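Local coordinates for DUF1573 domain-containing protein (Porphyromonas gingivalis, PDB 2QSV) that is of unknown function, though its family is loosely assigned cysteine-type peptidase activity, and is seen here as its C-terminal part of two Ig-like domains, at residues Asn7-Phe12 with Met100-Leu105; Leu126-Leu131 with Ile214-Glu219; Thr135-Ile140 with Arg180-Pro185; Thr157-Leu162 with Gln194-Asp199. All blocks are in the same frame, centred on the assembly; numbering follows the deposited sequence. Where two conformers were deposited one is given.

Contact 1. Residues Asn7-Phe12 with Met100-Leu105; sequences NARLLF and MVSLPL
Leu10 pairs with Val101 in a parallel beta ladder, its N and O bonding to Met100 and Ser102 on the two sides of Val101. Its N donates to Met100 O at 2.8 Å, and its O accepts from Ser102 N. Ala8 O takes the N-H of Met100 at one end, with a more bent N-H...O angle of 142°. Phe12 N gives to Ser102 O at the other, 2.9 Å away. CA-H...O contacts from Arg9, Val101 and Leu11 fill in the ladder.

Apolar contacts lie on both faces. On the Leu10 and Val101 face, CE2 of the Phe12 ring comes 3.9 Å from Val101 CG1, and the two side chains cross obliquely. Phe12 CB rests 3.8 Å from Leu103 CD1. On the other face Leu11 has CG anti to its backbone N (chi1 175°). This brings CD1 alongside the strand, 3.6 Å from Ser102 CB and 4.0 Å from Pro104 CG.

The polar end of Ser102 turns elsewhere, with OG hydrogen-bonded to Asp79.

Strand 9-11 is an outermost strand of a five-stranded mixed sheet, and strand 94-105 lies between it and strand 76-87. Buried Leu10 meets Val23, Leu25 and Leu65. Phe12 meets Val23 and Leu67, Val101 meets Leu65, and Leu103 meets Leu67.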
loop_
_atom_site.group_PDB
_atom_site.type_symbol
_atom_site.label_atom_id
_atom_site.label_comp_id
_atom_site.label_asym_id
_atom_site.label_seq_id
_atom_site.Cartn_x
_atom_site.Cartn_y
_atom_site.Cartn_z
ATOM N N ASN A 7 0.991 -12.109 -9.350
ATOM C CA ASN A 7 1.410 -11.187 -8.292
ATOM C C ASN A 7 0.658 -11.408 -6.976
ATOM O O ASN A 7 -0.550 -11.654 -6.978
ATOM C CB ASN A 7 1.189 -9.747 -8.752
ATOM C CG ASN A 7 2.022 -9.388 -9.958
ATOM O OD1 ASN A 7 3.209 -9.060 -9.828
ATOM N ND2 ASN A 7 1.409 -9.433 -11.145
ATOM N N ALA A 8 1.384 -11.330 -5.864
ATOM C CA ALA A 8 0.776 -11.322 -4.545
ATOM C C ALA A 8 0.147 -9.935 -4.288
ATOM O O ALA A 8 -0.875 -9.832 -3.589
ATOM C CB ALA A 8 1.816 -11.646 -3.480
ATOM N N ARG A 9 0.764 -8.898 -4.872
ATOM C CA ARG A 9 0.369 -7.494 -4.693
ATOM C C ARG A 9 0.178 -6.802 -6.043
ATOM O O ARG A 9 0.940 -7.047 -6.977
ATOM C CB ARG A 9 1.454 -6.731 -3.940
ATOM C CG ARG A 9 1.461 -6.878 -2.428
ATOM C CD ARG A 9 2.257 -5.713 -1.791
ATOM N NE ARG A 9 1.715 -4.388 -2.140
ATOM C CZ ARG A 9 2.365 -3.229 -2.007
ATOM N NH1 ARG A 9 3.610 -3.188 -1.537
ATOM N NH2 ARG A 9 1.770 -2.100 -2.360
ATOM N N LEU A 10 -0.820 -5.936 -6.143
ATOM C CA LEU A 10 -1.010 -5.109 -7.337
ATOM C C LEU A 10 -1.025 -3.652 -6.879
ATOM O O LEU A 10 -1.586 -3.332 -5.828
ATOM C CB LEU A 10 -2.294 -5.474 -8.082
ATOM C CG LEU A 10 -2.496 -6.854 -8.742
ATOM C CD1 LEU A 10 -3.918 -6.985 -9.261
ATOM C CD2 LEU A 10 -1.498 -7.135 -9.872
ATOM N N LEU A 11 -0.381 -2.776 -7.637
ATOM C CA LEU A 11 -0.169 -1.407 -7.176
ATOM C C LEU A 11 -0.472 -0.446 -8.299
ATOM O O LEU A 11 0.157 -0.515 -9.363
ATOM C CB LEU A 11 1.260 -1.225 -6.653
ATOM C CG LEU A 11 1.744 0.163 -6.218
ATOM C CD1 LEU A 11 0.917 0.802 -5.015
ATOM C CD2 LEU A 11 3.230 0.070 -5.858
ATOM N N PHE A 12 -1.490 0.391 -8.092
ATOM C CA PHE A 12 -1.822 1.436 -9.042
ATOM C C PHE A 12 -0.738 2.537 -8.947
ATOM O O PHE A 12 -0.103 2.687 -7.911
ATOM C CB PHE A 12 -3.219 2.012 -8.761
ATOM C CG PHE A 12 -4.345 1.198 -9.333
ATOM C CD1 PHE A 12 -4.713 1.331 -10.673
ATOM C CD2 PHE A 12 -5.040 0.306 -8.533
ATOM C CE1 PHE A 12 -5.751 0.562 -11.228
ATOM C CE2 PHE A 12 -6.093 -0.452 -9.054
ATOM C CZ PHE A 12 -6.456 -0.320 -10.422
HETATM N N MSE A 100 -3.599 -8.452 -2.618
HETATM C CA MSE A 100 -3.765 -7.092 -2.102
HETATM C C MSE A 100 -3.589 -6.069 -3.217
HETATM O O MSE A 100 -2.595 -6.084 -3.930
HETATM C CB MSE A 100 -2.798 -6.797 -0.959
HETATM C CG MSE A 100 -3.162 -5.521 -0.143
HETATM SE SE MSE A 100 -4.879 -5.628 0.837
HETATM C CE MSE A 100 -4.688 -7.365 1.738
ATOM N N VAL A 101 -4.574 -5.194 -3.373
ATOM C CA VAL A 101 -4.522 -4.140 -4.346
ATOM C C VAL A 101 -4.317 -2.800 -3.595
ATOM O O VAL A 101 -5.092 -2.455 -2.692
ATOM C CB VAL A 101 -5.813 -4.142 -5.194
ATOM C CG1 VAL A 101 -5.726 -3.156 -6.338
ATOM C CG2 VAL A 101 -6.159 -5.584 -5.713
ATOM N N SER A 102 -3.278 -2.053 -3.974
ATOM C CA SER A 102 -2.929 -0.772 -3.344
ATOM C C SER A 102 -3.082 0.407 -4.281
ATOM O O SER A 102 -2.787 0.327 -5.489
ATOM C CB SER A 102 -1.504 -0.787 -2.794
ATOM O OG SER A 102 -1.441 -1.647 -1.676
ATOM N N LEU A 103 -3.574 1.501 -3.714
ATOM C CA LEU A 103 -3.757 2.753 -4.421
ATOM C C LEU A 103 -3.195 3.900 -3.572
ATOM O O LEU A 103 -3.695 4.146 -2.461
ATOM C CB LEU A 103 -5.262 3.002 -4.695
ATOM C CG LEU A 103 -5.683 4.358 -5.292
ATOM C CD1 LEU A 103 -5.017 4.587 -6.667
ATOM C CD2 LEU A 103 -7.210 4.440 -5.373
ATOM N N PRO A 104 -2.152 4.593 -4.086
ATOM C CA PRO A 104 -1.722 5.890 -3.525
ATOM C C PRO A 104 -2.584 7.016 -4.065
ATOM O O PRO A 104 -2.290 7.571 -5.112
ATOM C CB PRO A 104 -0.244 6.039 -4.000
ATOM C CG PRO A 104 0.062 4.711 -4.864
ATOM C CD PRO A 104 -1.317 4.179 -5.237
ATOM N N LEU A 105 -3.668 7.334 -3.351
ATOM C CA LEU A 105 -4.635 8.315 -3.808
ATOM C C LEU A 105 -4.225 9.677 -3.228
ATOM O O LEU A 105 -4.091 9.830 -1.990
ATOM C CB LEU A 105 -6.066 7.922 -3.391
ATOM C CG LEU A 105 -7.165 8.891 -3.846
ATOM C CD1 LEU A 105 -7.277 9.011 -5.383
ATOM C CD2 LEU A 105 -8.563 8.570 -3.232
#

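Contact 2. Residues Leu126-Leu131 with Ile214-Glu219; sequences LDMGQL and IKVKAE
Val216 CG1 packs slantwise against the selenium (SE) of Met128, a selenomethionine. Chi1 of Met128 (-59°) and its extended chi2 carry SE to 4.0 Å from that methyl, and chi3 then turns only the end methyl. Val216 CG1 also comes within 4.4 Å of Leu126 CD2. Further along, Ala218 CB is a small knob against Leu131 CD1, 4.0 Å apart, with Met128 CB on its flank.

The strands run parallel. Leu126 N and O bond to Lys215 O and Lys217 N, and Met128 N reaches Lys217 O at 2.6 Å. Then the register slips by one residue at a beta bulge. Met128 and Gly129 together face Ala218, and Gly129 takes the positive phi (66°). Pairing resumes through Gly129 O and Glu219 N at 2.9 Å and through Leu131 N and Glu219 O. An Asx turn spans the bulge: Asp127 OD1 accepts from Gly129 N at 3.0 Å.

On the outer face Asp127 OD1 lies over Lys217 CB at 3.7 Å. A water lies within hydrogen-bonding distance of both Asp127 OD1 and Glu219 OE2 and probably bridges them. Glu219 CG stands between its own N and carbonyl carbon (chi1 59°), which sets it 3.5 Å from Gly129 O. Lys217 NZ turns to Tyr125 OH. Met128 and Leu131 meet Val183 and Thr136 of the facing sheet, and Ala218 meets Val183.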
loop_
_atom_site.group_PDB
_atom_site.type_symbol
_atom_site.label_atom_id
_atom_site.label_comp_id
_atom_site.label_asym_id
_atom_site.label_seq_id
_atom_site.Cartn_x
_atom_site.Cartn_y
_atom_site.Cartn_z
ATOM N N LEU A 126 16.972 7.386 7.683
ATOM C CA LEU A 126 17.280 7.156 9.071
ATOM C C LEU A 126 18.003 5.805 9.232
ATOM O O LEU A 126 17.410 4.745 9.020
ATOM C CB LEU A 126 15.983 7.166 9.930
ATOM C CG LEU A 126 16.140 6.739 11.408
ATOM C CD1 LEU A 126 17.027 7.704 12.209
ATOM C CD2 LEU A 126 14.774 6.608 12.118
ATOM N N ASP A 127 19.268 5.846 9.637
ATOM C CA ASP A 127 19.985 4.597 9.922
ATOM C C ASP A 127 20.032 4.433 11.418
ATOM O O ASP A 127 20.725 5.185 12.108
ATOM C CB ASP A 127 21.403 4.607 9.301
ATOM C CG ASP A 127 22.087 3.205 9.318
ATOM O OD1 ASP A 127 21.707 2.293 10.105
ATOM O OD2 ASP A 127 23.019 3.034 8.510
HETATM N N MSE A 128 19.263 3.484 11.940
HETATM C CA MSE A 128 19.217 3.272 13.385
HETATM C C MSE A 128 20.388 2.474 13.974
HETATM O O MSE A 128 20.473 2.294 15.195
HETATM C CB MSE A 128 17.901 2.643 13.773
HETATM C CG MSE A 128 16.751 3.524 13.353
HETATM SE SE MSE A 128 15.102 2.827 13.943
HETATM C CE MSE A 128 15.390 2.583 15.810
ATOM N N GLY A 129 21.298 2.042 13.117
ATOM C CA GLY A 129 22.431 1.227 13.534
ATOM C C GLY A 129 22.055 -0.152 14.062
ATOM O O GLY A 129 21.058 -0.758 13.639
ATOM N N GLN A 130 22.867 -0.633 15.002
ATOM C CA GLN A 130 22.726 -1.945 15.610
ATOM C C GLN A 130 21.824 -1.884 16.832
ATOM O O GLN A 130 22.055 -1.088 17.734
ATOM C CB GLN A 130 24.109 -2.499 15.973
ATOM C CG GLN A 130 24.093 -3.763 16.815
ATOM C CD GLN A 130 25.425 -4.486 16.801
ATOM O OE1 GLN A 130 25.693 -5.306 15.915
ATOM N NE2 GLN A 130 26.265 -4.188 17.783
ATOM N N LEU A 131 20.797 -2.735 16.850
ATOM C CA LEU A 131 19.771 -2.704 17.893
ATOM C C LEU A 131 20.002 -3.651 19.071
ATOM O O LEU A 131 19.495 -3.388 20.172
ATOM C CB LEU A 131 18.388 -2.991 17.302
ATOM C CG LEU A 131 17.885 -2.174 16.114
ATOM C CD1 LEU A 131 16.464 -2.568 15.836
ATOM C CD2 LEU A 131 17.965 -0.691 16.387
ATOM N N ILE A 214 10.464 7.702 3.680
ATOM C CA ILE A 214 11.575 7.717 4.552
ATOM C C ILE A 214 12.164 6.310 4.555
ATOM O O ILE A 214 11.463 5.346 4.880
ATOM C CB ILE A 214 11.136 8.047 6.025
ATOM C CG1 ILE A 214 10.502 9.439 6.087
ATOM C CG2 ILE A 214 12.342 8.026 6.966
ATOM C CD1 ILE A 214 9.763 9.628 7.410
ATOM N N LYS A 215 13.435 6.203 4.199
ATOM C CA LYS A 215 14.138 4.923 4.320
ATOM C C LYS A 215 14.712 4.755 5.713
ATOM O O LYS A 215 15.489 5.571 6.179
ATOM C CB LYS A 215 15.270 4.796 3.288
ATOM C CG LYS A 215 16.234 3.600 3.601
ATOM C CD LYS A 215 15.534 2.224 3.461
ATOM C CE LYS A 215 15.104 1.952 2.022
ATOM N NZ LYS A 215 13.887 1.139 1.898
ATOM N N VAL A 216 14.288 3.703 6.384
ATOM C CA VAL A 216 14.777 3.341 7.686
ATOM C C VAL A 216 15.653 2.061 7.590
ATOM O O VAL A 216 15.242 1.041 7.013
ATOM C CB VAL A 216 13.602 3.104 8.657
ATOM C CG1 VAL A 216 14.096 2.755 10.084
ATOM C CG2 VAL A 216 12.664 4.354 8.706
ATOM N N LYS A 217 16.848 2.143 8.146
ATOM C CA LYS A 217 17.774 1.016 8.282
ATOM C C LYS A 217 18.030 0.652 9.731
ATOM O O LYS A 217 18.086 1.524 10.619
ATOM C CB LYS A 217 19.094 1.340 7.615
ATOM C CG LYS A 217 19.004 1.352 6.131
ATOM C CD LYS A 217 20.357 1.791 5.544
ATOM C CE LYS A 217 20.235 1.835 4.040
ATOM N NZ LYS A 217 21.541 2.276 3.473
ATOM N N ALA A 218 18.157 -0.653 9.967
ATOM C CA ALA A 218 18.429 -1.201 11.281
ATOM C C ALA A 218 19.122 -2.571 11.113
ATOM O O ALA A 218 18.870 -3.277 10.140
ATOM C CB ALA A 218 17.132 -1.333 12.076
ATOM N N GLU A 219 20.014 -2.916 12.039
ATOM C CA GLU A 219 20.644 -4.255 12.069
ATOM C C GLU A 219 20.617 -4.838 13.475
ATOM O O GLU A 219 20.552 -4.088 14.467
ATOM C CB GLU A 219 22.062 -4.241 11.476
ATOM C CG GLU A 219 23.029 -3.315 12.168
ATOM C CD GLU A 219 24.238 -2.950 11.291
ATOM O OE1 GLU A 219 24.937 -3.886 10.824
ATOM O OE2 GLU A 219 24.489 -1.725 11.087
HETATM O O HOH W 1 21.773 -0.370 10.542
#

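Contact 3. Residues Thr135-Ile140 with Arg180-Pro185; sequences TTKAAI and RIAVDP
Thr136 and Val183 face each other as a hydrogen-bonded antiparallel pair. Thr136 N donates to Val183 O at 3.0 Å, and Val183 N donates back to Thr136 O at 2.8 Å. Both donors lie in the carbonyl plane. Ala138 and Ile181 form the next such pair, but there each donor is tilted from the carbonyl plane, by 33° at Ile181 O and 31° at Ala138 O. Lys137 with Ala182 and Ala139 with Arg180 are the non-hydrogen-bonded pairs between and beyond. In the first of these the CA atoms come close, 4.3 Å for Lys137 CA to Ala182 CA, and the CA-H groups of Lys137 and Ala182 point at Ile181 O and Thr136 O.

The side chains add to this at both ends. Ile140 CD1 touches Ile181 CD1 at 3.7 Å, methyl to methyl, on the inner face. At the other end Thr135 has CG2 anti to its N, which lays this methyl 3.4 Å from Val183 O. The Thr135 backbone leans on the Pro185 ring, with Thr135 CA 3.8 Å from Pro185 CD.

Second-shell partners fix several groups. Thr136 OG1 bonds to Glu134 O. Arg180 forms a salt bridge with Asp167. Asp184 is the N-cap of helix 185-190, and its OD1 makes a weak bond to Gln186 N.

Strand 176-183 runs between strands 136-144 and 162-166 in a four-stranded antiparallel sheet. Ile181 and Val183 point inward to Ile200 and Ile196 of strand 195-204, while Thr136 and Ala138 meet Met128 and Leu126 of strand 125-130 in the other sheet of the sandwich.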
loop_
_atom_site.group_PDB
_atom_site.type_symbol
_atom_site.label_atom_id
_atom_site.label_comp_id
_atom_site.label_asym_id
_atom_site.label_seq_id
_atom_site.Cartn_x
_atom_site.Cartn_y
_atom_site.Cartn_z
ATOM N N THR A 135 13.413 -3.335 21.607
ATOM C CA THR A 135 12.599 -2.486 20.722
ATOM C C THR A 135 13.082 -1.042 20.826
ATOM O O THR A 135 13.140 -0.475 21.915
ATOM C CB THR A 135 11.087 -2.567 20.952
ATOM O OG1 THR A 135 10.676 -3.933 20.886
ATOM C CG2 THR A 135 10.332 -1.776 19.860
ATOM N N THR A 136 13.457 -0.487 19.684
ATOM C CA THR A 136 14.142 0.778 19.636
ATOM C C THR A 136 13.260 1.834 18.958
ATOM O O THR A 136 12.720 1.628 17.881
ATOM C CB THR A 136 15.494 0.590 18.962
ATOM O OG1 THR A 136 16.166 -0.485 19.622
ATOM C CG2 THR A 136 16.373 1.846 19.035
ATOM N N LYS A 137 13.108 2.948 19.660
ATOM C CA LYS A 137 12.332 4.069 19.231
ATOM C C LYS A 137 13.193 5.157 18.608
ATOM O O LYS A 137 14.342 5.334 18.968
ATOM C CB LYS A 137 11.571 4.650 20.420
ATOM C CG LYS A 137 10.443 3.800 20.927
ATOM C CD LYS A 137 9.864 4.479 22.187
ATOM C CE LYS A 137 8.829 3.595 22.880
ATOM N NZ LYS A 137 7.936 4.422 23.737
ATOM N N ALA A 138 12.616 5.875 17.650
ATOM C CA ALA A 138 13.230 7.078 17.120
ATOM C C ALA A 138 12.105 8.063 16.803
ATOM O O ALA A 138 10.924 7.713 16.822
ATOM C CB ALA A 138 14.069 6.766 15.859
ATOM N N ALA A 139 12.457 9.296 16.502
ATOM C CA ALA A 139 11.439 10.293 16.176
ATOM C C ALA A 139 11.970 11.165 15.061
ATOM O O ALA A 139 13.082 11.600 15.119
ATOM C CB ALA A 139 11.110 11.115 17.401
ATOM N N ILE A 140 11.197 11.367 14.016
ATOM C CA ILE A 140 11.596 12.282 12.978
ATOM C C ILE A 140 10.661 13.474 13.060
ATOM O O ILE A 140 9.449 13.304 13.100
ATOM C CB ILE A 140 11.543 11.606 11.581
ATOM C CG1 ILE A 140 12.793 10.701 11.386
ATOM C CG2 ILE A 140 11.460 12.613 10.429
ATOM C CD1 ILE A 140 12.737 9.874 10.126
ATOM N N ARG A 180 6.661 9.181 15.360
ATOM C CA ARG A 180 7.325 8.289 16.315
ATOM C C ARG A 180 7.540 6.938 15.617
ATOM O O ARG A 180 6.600 6.322 15.232
ATOM C CB ARG A 180 6.446 8.008 17.536
ATOM C CG ARG A 180 5.839 9.260 18.177
ATOM C CD ARG A 180 6.813 10.004 18.926
ATOM N NE ARG A 180 6.159 11.071 19.711
ATOM C CZ ARG A 180 6.782 11.735 20.681
ATOM N NH1 ARG A 180 8.022 11.390 20.980
ATOM N NH2 ARG A 180 6.190 12.736 21.338
ATOM N N ILE A 181 8.779 6.487 15.548
ATOM C CA ILE A 181 9.171 5.282 14.821
ATOM C C ILE A 181 9.651 4.262 15.872
ATOM O O ILE A 181 10.274 4.621 16.880
ATOM C CB ILE A 181 10.274 5.641 13.800
ATOM C CG1 ILE A 181 9.672 6.584 12.748
ATOM C CG2 ILE A 181 10.947 4.371 13.142
ATOM C CD1 ILE A 181 10.696 7.447 12.039
ATOM N N ALA A 182 9.279 2.998 15.677
ATOM C CA ALA A 182 9.825 1.906 16.503
ATOM C C ALA A 182 10.205 0.696 15.619
ATOM O O ALA A 182 9.452 0.346 14.686
ATOM C CB ALA A 182 8.844 1.508 17.617
ATOM N N VAL A 183 11.394 0.139 15.850
ATOM C CA VAL A 183 11.846 -1.093 15.164
ATOM C C VAL A 183 11.963 -2.220 16.207
ATOM O O VAL A 183 12.561 -2.017 17.260
ATOM C CB VAL A 183 13.142 -0.902 14.336
ATOM C CG1 VAL A 183 13.728 -2.293 13.795
ATOM C CG2 VAL A 183 12.871 0.026 13.183
ATOM N N ASP A 184 11.331 -3.368 15.921
ATOM C CA ASP A 184 11.286 -4.521 16.823
ATOM C C ASP A 184 12.286 -5.583 16.324
ATOM O O ASP A 184 11.999 -6.295 15.346
ATOM C CB ASP A 184 9.856 -5.090 16.898
ATOM C CG ASP A 184 9.634 -6.081 18.094
ATOM O OD1 ASP A 184 10.599 -6.665 18.654
ATOM O OD2 ASP A 184 8.454 -6.291 18.459
ATOM N N PRO A 185 13.471 -5.671 16.970
ATOM C CA PRO A 185 14.489 -6.638 16.553
ATOM C C PRO A 185 14.050 -8.108 16.760
ATOM O O PRO A 185 14.596 -8.985 16.100
ATOM C CB PRO A 185 15.686 -6.322 17.464
ATOM C CG PRO A 185 15.087 -5.715 18.652
ATOM C CD PRO A 185 13.888 -4.936 18.175
#

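Contact 4. Residues Thr157-Leu162 with Gln194-Asp199; sequences TRNPAL and QSIAAD. With NA (sodium ion), chain C; SO4 (sulfate ion), chain B.
Asn159 opens a type I beta turn that ends at Leu162, and this turn lies beside strand 195-199 with no direct hydrogen bond between the two segments. Within the turn Leu162 N reaches Asn159 O. Asn159 CB meets Ala198 CB at 3.7 Å, and Asn159 ND2 lies 3.6 Å from Ile196 CG2, the two side chains passing across each other at a slant. The amide is held by its other end. Asn159 OD1 accepts from Ala161 N at 2.9 Å, in the carbonyl plane, which makes an Asx turn. CG of Asn159 is anti to its N (chi1 -167°), and this carries ND2 to Ile196 CG2. Leu162 CD2 also reaches Ala198 CB, methyl to methyl, at 3.7 Å.

The turn joins strands 150-157 and 162-166 and so links the two sheets of this Ig-like domain. The loop 157-162 also holds a sodium ion. Thr157 OG1 (2.8 Å), Asn159 O (2.6 Å) and Leu162 O bind the metal, with three waters completing six ligands. Thr157 OG1 stands between its backbone N and carbonyl carbon (chi1 57°), and this torsion turns it to the sodium.

On the strand side of the turn lies a sulfate, probably from the crystallisation liquor. Asp199 N donates to sulfate O1 at 2.8 Å. One water accepts from Arg158 N and lies within hydrogen-bonding distance of Asp199 O and sulfate O3, a bridge from turn to strand. Arg158 bends at chi2 and leads away to a salt bridge with Asp79 in the other domain, and Asp199 OD1 pairs with Lys215 NZ.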
loop_
_atom_site.group_PDB
_atom_site.type_symbol
_atom_site.label_atom_id
_atom_site.label_comp_id
_atom_site.label_asym_id
_atom_site.label_seq_id
_atom_site.Cartn_x
_atom_site.Cartn_y
_atom_site.Cartn_z
ATOM N N THR A 157 3.539 1.585 6.788
ATOM C CA THR A 157 4.714 0.743 6.721
ATOM C C THR A 157 4.303 -0.675 6.186
ATOM O O THR A 157 3.175 -1.156 6.428
ATOM C CB THR A 157 5.458 0.684 8.095
ATOM O OG1 THR A 157 4.556 0.228 9.096
ATOM C CG2 THR A 157 5.989 2.098 8.529
ATOM N N ARG A 158 5.184 -1.313 5.450
ATOM C CA ARG A 158 4.912 -2.680 4.973
ATOM C C ARG A 158 5.713 -3.725 5.798
ATOM O O ARG A 158 5.262 -4.836 6.005
ATOM C CB ARG A 158 5.235 -2.828 3.464
ATOM C CG ARG A 158 4.478 -1.871 2.508
ATOM C CD ARG A 158 2.954 -1.996 2.588
ATOM N NE ARG A 158 2.258 -1.241 1.521
ATOM C CZ ARG A 158 1.024 -0.716 1.603
ATOM N NH1 ARG A 158 0.313 -0.822 2.730
ATOM N NH2 ARG A 158 0.494 -0.067 0.546
ATOM N N ASN A 159 6.878 -3.354 6.285
ATOM C CA ASN A 159 7.683 -4.252 7.084
ATOM C C ASN A 159 7.103 -4.442 8.491
ATOM O O ASN A 159 6.829 -3.440 9.193
ATOM C CB ASN A 159 9.118 -3.723 7.112
ATOM C CG ASN A 159 10.109 -4.731 7.650
ATOM O OD1 ASN A 159 9.996 -5.205 8.787
ATOM N ND2 ASN A 159 11.090 -5.052 6.835
ATOM N N PRO A 160 6.902 -5.734 8.912
ATOM C CA PRO A 160 6.307 -6.068 10.187
ATOM C C PRO A 160 7.163 -5.710 11.405
ATOM O O PRO A 160 6.648 -5.724 12.507
ATOM C CB PRO A 160 6.112 -7.609 10.098
ATOM C CG PRO A 160 7.192 -8.052 9.202
ATOM C CD PRO A 160 7.240 -6.976 8.143
ATOM N N ALA A 161 8.443 -5.423 11.221
ATOM C CA ALA A 161 9.297 -5.003 12.338
ATOM C C ALA A 161 9.243 -3.471 12.575
ATOM O O ALA A 161 9.783 -2.983 13.558
ATOM C CB ALA A 161 10.740 -5.422 12.092
ATOM N N LEU A 162 8.603 -2.744 11.662
ATOM C CA LEU A 162 8.644 -1.265 11.621
ATOM C C LEU A 162 7.253 -0.662 11.805
ATOM O O LEU A 162 6.325 -1.020 11.073
ATOM C CB LEU A 162 9.218 -0.791 10.283
ATOM C CG LEU A 162 9.270 0.734 9.976
ATOM C CD1 LEU A 162 10.162 1.550 10.911
ATOM C CD2 LEU A 162 9.719 0.955 8.549
ATOM N N GLN A 194 18.768 -10.224 9.450
ATOM C CA GLN A 194 19.857 -9.677 10.248
ATOM C C GLN A 194 19.797 -8.156 10.175
ATOM O O GLN A 194 20.298 -7.464 11.057
ATOM C CB GLN A 194 21.227 -10.174 9.757
ATOM C CG GLN A 194 21.614 -11.584 10.220
ATOM C CD GLN A 194 21.882 -11.668 11.719
ATOM O OE1 GLN A 194 21.207 -12.407 12.433
ATOM N NE2 GLN A 194 22.865 -10.907 12.200
ATOM N N SER A 195 19.192 -7.654 9.102
ATOM C CA SER A 195 19.033 -6.230 8.892
ATOM C C SER A 195 17.757 -5.943 8.092
ATOM O O SER A 195 17.217 -6.821 7.375
ATOM C CB SER A 195 20.265 -5.665 8.194
ATOM O OG SER A 195 20.322 -6.105 6.859
ATOM N N ILE A 196 17.254 -4.721 8.242
ATOM C CA ILE A 196 16.134 -4.269 7.428
ATOM C C ILE A 196 16.477 -2.990 6.708
ATOM O O ILE A 196 17.332 -2.235 7.136
ATOM C CB ILE A 196 14.823 -4.077 8.233
ATOM C CG1 ILE A 196 15.017 -3.129 9.427
ATOM C CG2 ILE A 196 14.224 -5.402 8.643
ATOM C CD1 ILE A 196 13.714 -2.583 9.974
ATOM N N ALA A 197 15.803 -2.762 5.593
ATOM C CA ALA A 197 15.875 -1.516 4.907
ATOM C C ALA A 197 14.431 -1.318 4.424
ATOM O O ALA A 197 13.975 -1.990 3.490
ATOM C CB ALA A 197 16.881 -1.592 3.756
ATOM N N ALA A 198 13.676 -0.480 5.126
ATOM C CA ALA A 198 12.238 -0.440 4.914
ATOM C C ALA A 198 11.756 1.024 4.762
ATOM O O ALA A 198 12.379 1.955 5.329
ATOM C CB ALA A 198 11.562 -1.138 6.060
ATOM N N ASP A 199 10.725 1.234 3.961
ATOM C CA ASP A 199 10.167 2.557 3.749
ATOM C C ASP A 199 8.998 2.888 4.672
ATOM O O ASP A 199 8.098 2.073 4.872
ATOM C CB ASP A 199 9.672 2.756 2.315
ATOM C CG ASP A 199 10.802 2.742 1.295
ATOM O OD1 ASP A 199 11.911 3.265 1.589
ATOM O OD2 ASP A 199 10.570 2.167 0.201
HETATM NA NA NA C . 4.432 -2.553 9.657
HETATM S S SO4 B . 9.227 -1.779 2.338
HETATM O O1 SO4 B . 10.418 -0.940 2.226
HETATM O O2 SO4 B . 9.185 -2.787 1.255
HETATM O O3 SO4 B . 9.160 -2.479 3.619
HETATM O O4 SO4 B . 8.070 -0.918 2.138
HETATM O O HOH W 2 7.945 -0.637 5.323
HETATM O O HOH W 3 2.984 -4.207 8.402
HETATM O O HOH W 4 3.911 -2.827 11.660
HETATM O O HOH W 5 2.464 -1.005 10.308
#

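In the fold
Contact 1 belongs to the first domain of this fragment; contacts 2, 3 and 4 share the second, Ig-like domain. Contacts 1 and 2 are equivalent in place: each pairs an outermost strand in parallel with the last strand of its domain, their centres about 26 Å apart. Contacts 3 and 4 fall between the segments of contact 2, and their own segments alternate. Contacts 2 and 4 meet in one sheet, where strands 211-219 and 195-204 are neighbours. Contact 3 lies in the facing sheet, its centre about 9 Å from that of contact 2. Strand order 1-5-4-2-3 recurs in both mixed sheets. The fragment is thus two sandwiches of like topology, touching near Arg158, where contact 4 meets contact 1.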